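Local coordinates for protein ppBat (Bacteroides thetaiotaomicron VPI-5482, PDB 3CNE) that binds flavins such as lumichrome, riboflavin, FMN and FAD, may store them, and appears to lack proteolytic or chaperone activity, at residues A[70-82]-A[109-121]. Sequence-based numbering, arbitrary orientation.
With ZN (zinc ion), chain E.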
# COMPACT_ATOMS: atom_id res chain seq x y z
N LEU A 70 -2.89 14.26 -12.39
CA LEU A 70 -3.91 13.35 -11.89
C LEU A 70 -3.29 11.97 -11.79
O LEU A 70 -2.62 11.51 -12.72
CB LEU A 70 -5.10 13.33 -12.83
CG LEU A 70 -6.37 12.55 -12.48
CD1 LEU A 70 -7.55 13.10 -13.25
CD2 LEU A 70 -6.21 11.08 -12.87
N VAL A 71 -3.50 11.32 -10.64
CA VAL A 71 -3.22 9.89 -10.48
C VAL A 71 -4.54 9.11 -10.43
O VAL A 71 -5.44 9.47 -9.67
CB VAL A 71 -2.41 9.57 -9.18
CG1 VAL A 71 -2.35 8.10 -8.94
CG2 VAL A 71 -0.97 10.13 -9.28
N PHE A 72 -4.67 8.09 -11.27
CA PHE A 72 -5.82 7.20 -11.17
C PHE A 72 -5.37 5.91 -10.50
O PHE A 72 -4.61 5.11 -11.08
CB PHE A 72 -6.46 6.86 -12.52
CG PHE A 72 -7.68 5.98 -12.37
CD1 PHE A 72 -8.92 6.54 -12.02
CD2 PHE A 72 -7.58 4.60 -12.48
CE1 PHE A 72 -10.07 5.72 -11.82
CE2 PHE A 72 -8.71 3.79 -12.32
CZ PHE A 72 -9.95 4.35 -11.97
N SER A 73 -5.84 5.71 -9.28
CA SER A 73 -5.42 4.57 -8.49
C SER A 73 -6.52 3.50 -8.55
O SER A 73 -7.61 3.66 -7.99
CB SER A 73 -5.10 5.02 -7.06
OG SER A 73 -4.18 4.13 -6.43
N CYS A 74 -6.21 2.43 -9.26
CA CYS A 74 -7.19 1.47 -9.66
C CYS A 74 -7.56 0.51 -8.48
O CYS A 74 -6.88 0.45 -7.47
CB CYS A 74 -6.61 0.69 -10.83
SG CYS A 74 -7.79 -0.25 -11.81
N GLY A 75 -8.62 -0.25 -8.68
CA GLY A 75 -9.10 -1.18 -7.67
C GLY A 75 -10.21 -2.02 -8.26
O GLY A 75 -10.53 -1.90 -9.43
N ASP A 76 -10.83 -2.85 -7.42
CA ASP A 76 -11.81 -3.79 -7.89
C ASP A 76 -13.13 -3.12 -8.24
O ASP A 76 -14.01 -3.75 -8.79
CB ASP A 76 -12.01 -4.91 -6.86
CG ASP A 76 -10.82 -5.86 -6.83
OD1 ASP A 76 -9.94 -5.77 -7.72
OD2 ASP A 76 -10.77 -6.69 -5.91
N ALA A 77 -13.25 -1.83 -7.93
CA ALA A 77 -14.35 -1.01 -8.47
C ALA A 77 -14.32 -0.87 -9.97
O ALA A 77 -15.38 -0.73 -10.62
CB ALA A 77 -14.35 0.40 -7.83
N VAL A 78 -13.14 -0.86 -10.57
CA VAL A 78 -13.06 -0.50 -12.00
C VAL A 78 -13.75 -1.52 -12.93
O VAL A 78 -14.47 -1.12 -13.85
CB VAL A 78 -11.61 -0.26 -12.43
CG1 VAL A 78 -11.52 -0.00 -13.93
CG2 VAL A 78 -11.03 0.92 -11.63
N PRO A 79 -13.54 -2.82 -12.72
CA PRO A 79 -14.28 -3.78 -13.56
C PRO A 79 -15.82 -3.78 -13.40
O PRO A 79 -16.52 -4.44 -14.18
CB PRO A 79 -13.67 -5.12 -13.17
CG PRO A 79 -12.30 -4.76 -12.62
CD PRO A 79 -12.60 -3.52 -11.83
N VAL A 80 -16.37 -3.03 -12.43
CA VAL A 80 -17.83 -2.83 -12.40
C VAL A 80 -18.24 -1.43 -12.82
O VAL A 80 -19.43 -1.12 -12.85
CB VAL A 80 -18.50 -3.19 -11.02
CG1 VAL A 80 -18.41 -4.66 -10.78
CG2 VAL A 80 -17.92 -2.38 -9.85
N PHE A 81 -17.26 -0.59 -13.15
CA PHE A 81 -17.51 0.79 -13.54
C PHE A 81 -18.60 0.87 -14.61
O PHE A 81 -19.49 1.72 -14.52
CB PHE A 81 -16.21 1.43 -14.03
CG PHE A 81 -16.39 2.80 -14.62
CD1 PHE A 81 -16.44 3.93 -13.80
CD2 PHE A 81 -16.49 2.97 -16.00
CE1 PHE A 81 -16.61 5.20 -14.36
CE2 PHE A 81 -16.67 4.24 -16.56
CZ PHE A 81 -16.73 5.35 -15.72
N GLN A 82 -18.53 -0.03 -15.60
CA GLN A 82 -19.42 -0.01 -16.77
C GLN A 82 -20.87 -0.30 -16.44
O GLN A 82 -21.76 0.32 -17.02
CB GLN A 82 -18.91 -0.90 -17.91
CG GLN A 82 -17.84 -0.20 -18.78
CD GLN A 82 -17.63 -0.83 -20.18
OE1 GLN A 82 -18.59 -1.19 -20.88
NE2 GLN A 82 -16.36 -0.94 -20.60
N GLY A 109 -1.37 6.56 -13.98
CA GLY A 109 -2.24 5.49 -13.53
C GLY A 109 -1.66 4.14 -13.86
O GLY A 109 -0.65 4.04 -14.57
N HIS A 110 -2.29 3.12 -13.30
CA HIS A 110 -1.84 1.76 -13.46
C HIS A 110 -3.05 0.83 -13.58
O HIS A 110 -4.19 1.25 -13.35
CB HIS A 110 -0.93 1.34 -12.30
CG HIS A 110 -1.64 1.19 -10.99
ND1 HIS A 110 -1.88 2.26 -10.14
CD2 HIS A 110 -2.16 0.10 -10.37
CE1 HIS A 110 -2.51 1.83 -9.06
NE2 HIS A 110 -2.69 0.53 -9.17
N CYS A 111 -2.76 -0.43 -13.91
CA CYS A 111 -3.75 -1.50 -14.04
C CYS A 111 -4.80 -1.11 -15.10
O CYS A 111 -4.45 -1.02 -16.27
CB CYS A 111 -4.31 -1.92 -12.67
SG CYS A 111 -5.09 -3.56 -12.69
N ALA A 112 -6.06 -0.85 -14.73
CA ALA A 112 -7.04 -0.41 -15.76
C ALA A 112 -7.14 1.11 -15.91
O ALA A 112 -8.01 1.61 -16.62
CB ALA A 112 -8.45 -1.05 -15.51
N GLY A 113 -6.23 1.85 -15.26
CA GLY A 113 -6.15 3.30 -15.36
C GLY A 113 -6.10 3.82 -16.80
O GLY A 113 -6.80 4.78 -17.14
N ALA A 114 -5.29 3.18 -17.64
CA ALA A 114 -5.16 3.59 -19.04
C ALA A 114 -6.50 3.44 -19.78
O ALA A 114 -6.80 4.20 -20.72
CB ALA A 114 -4.10 2.77 -19.74
N MSE A 115 -7.30 2.47 -19.34
CA MSE A 115 -8.61 2.25 -19.96
C MSE A 115 -9.58 3.36 -19.56
O MSE A 115 -10.32 3.87 -20.40
CB MSE A 115 -9.16 0.89 -19.57
CG MSE A 115 -10.45 0.52 -20.30
SE MSE A 115 -11.28 -1.04 -19.47
CE MSE A 115 -11.82 -0.37 -17.70
N MSE A 116 -9.54 3.74 -18.29
CA MSE A 116 -10.35 4.87 -17.82
C MSE A 116 -10.00 6.14 -18.63
O MSE A 116 -10.89 6.89 -19.04
CB MSE A 116 -10.16 5.09 -16.32
CG MSE A 116 -10.63 3.89 -15.48
SE MSE A 116 -12.58 3.66 -15.62
CE MSE A 116 -13.07 5.14 -14.52
N PHE A 117 -8.71 6.35 -18.84
CA PHE A 117 -8.23 7.44 -19.68
C PHE A 117 -8.77 7.30 -21.11
O PHE A 117 -9.32 8.25 -21.65
CB PHE A 117 -6.68 7.51 -19.68
CG PHE A 117 -6.06 7.85 -18.33
CD1 PHE A 117 -6.80 8.47 -17.33
CD2 PHE A 117 -4.71 7.58 -18.10
CE1 PHE A 117 -6.19 8.81 -16.08
CE2 PHE A 117 -4.10 7.91 -16.87
CZ PHE A 117 -4.85 8.52 -15.86
N ASP A 118 -8.64 6.10 -21.69
CA ASP A 118 -9.05 5.84 -23.06
C ASP A 118 -10.51 6.19 -23.30
O ASP A 118 -10.84 6.80 -24.32
CB ASP A 118 -8.80 4.37 -23.47
CG ASP A 118 -9.36 4.03 -24.88
OD1 ASP A 118 -10.33 4.67 -25.34
OD2 ASP A 118 -8.87 3.12 -25.56
N PHE A 119 -11.37 5.81 -22.34
CA PHE A 119 -12.81 6.05 -22.43
C PHE A 119 -13.12 7.50 -22.74
O PHE A 119 -14.13 7.81 -23.39
CB PHE A 119 -13.52 5.64 -21.12
CG PHE A 119 -13.64 4.15 -20.91
CD1 PHE A 119 -13.37 3.25 -21.92
CD2 PHE A 119 -14.09 3.66 -19.68
CE1 PHE A 119 -13.52 1.88 -21.71
CE2 PHE A 119 -14.24 2.31 -19.45
CZ PHE A 119 -13.96 1.41 -20.47
N THR A 120 -12.28 8.40 -22.25
CA THR A 120 -12.50 9.83 -22.45
C THR A 120 -11.88 10.30 -23.77
O THR A 120 -12.09 11.44 -24.17
CB THR A 120 -11.91 10.69 -21.29
OG1 THR A 120 -10.49 10.70 -21.38
CG2 THR A 120 -12.33 10.12 -19.91
N GLY A 121 -11.14 9.43 -24.45
CA GLY A 121 -10.49 9.80 -25.70
C GLY A 121 -9.15 10.52 -25.60
O GLY A 121 -8.43 10.64 -26.59
ZN ZN E . -7.34 -2.50 -11.75
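M116, a selenomethionine, is gripped between two phenylalanine rings of the facing segment. Its CG lies over one face of F72, 3.6 Å from CZ, while its methyl CE covers one face of F81, 3.5 Å from CE1, with SE 4.0 Å from that ring's centroid: a CH-pi contact with each ring and a Met-aromatic contact over F81. At the edge of the F72 ring, in its plane, sits V78 CG2; CD2 of the same ring packs on G113 CA at the start of helix 113-119. L70 CD2 meets the edge of the F117 ring, and beside the H110 ring edge lies S73 OG; ND1 of H110 is hydrogen-bonded to Y21 OH and NE2 to E160 OE1. Bends beyond CG fold the M116 chain back, which sets CG against F72 while SE and CE lie over F81. F72 CG stands anti to the backbone N (chi1 -178°), which carries the ring across the helix's first turn. With an alanine here, a gap would probably open between strand and helix over G113 and M116, leaving the M116 side chain freer to turn. Where the strands end, C74 SG binds zinc at 2.3 Å and accepts the backbone N-H of A112 at 3.4 Å (150°), probably steadying the thiolate; C111 SG is the zinc site's second cysteine, at a longer 2.7 Å. The whole joins neighbouring parallel strands of a beta-alpha-beta unit in a DJ-1/PfpI fold, where C111, with positive phi (59°) in a strand-turn-helix, fits the family's nucleophile elbow, occupied here by a structural zinc site.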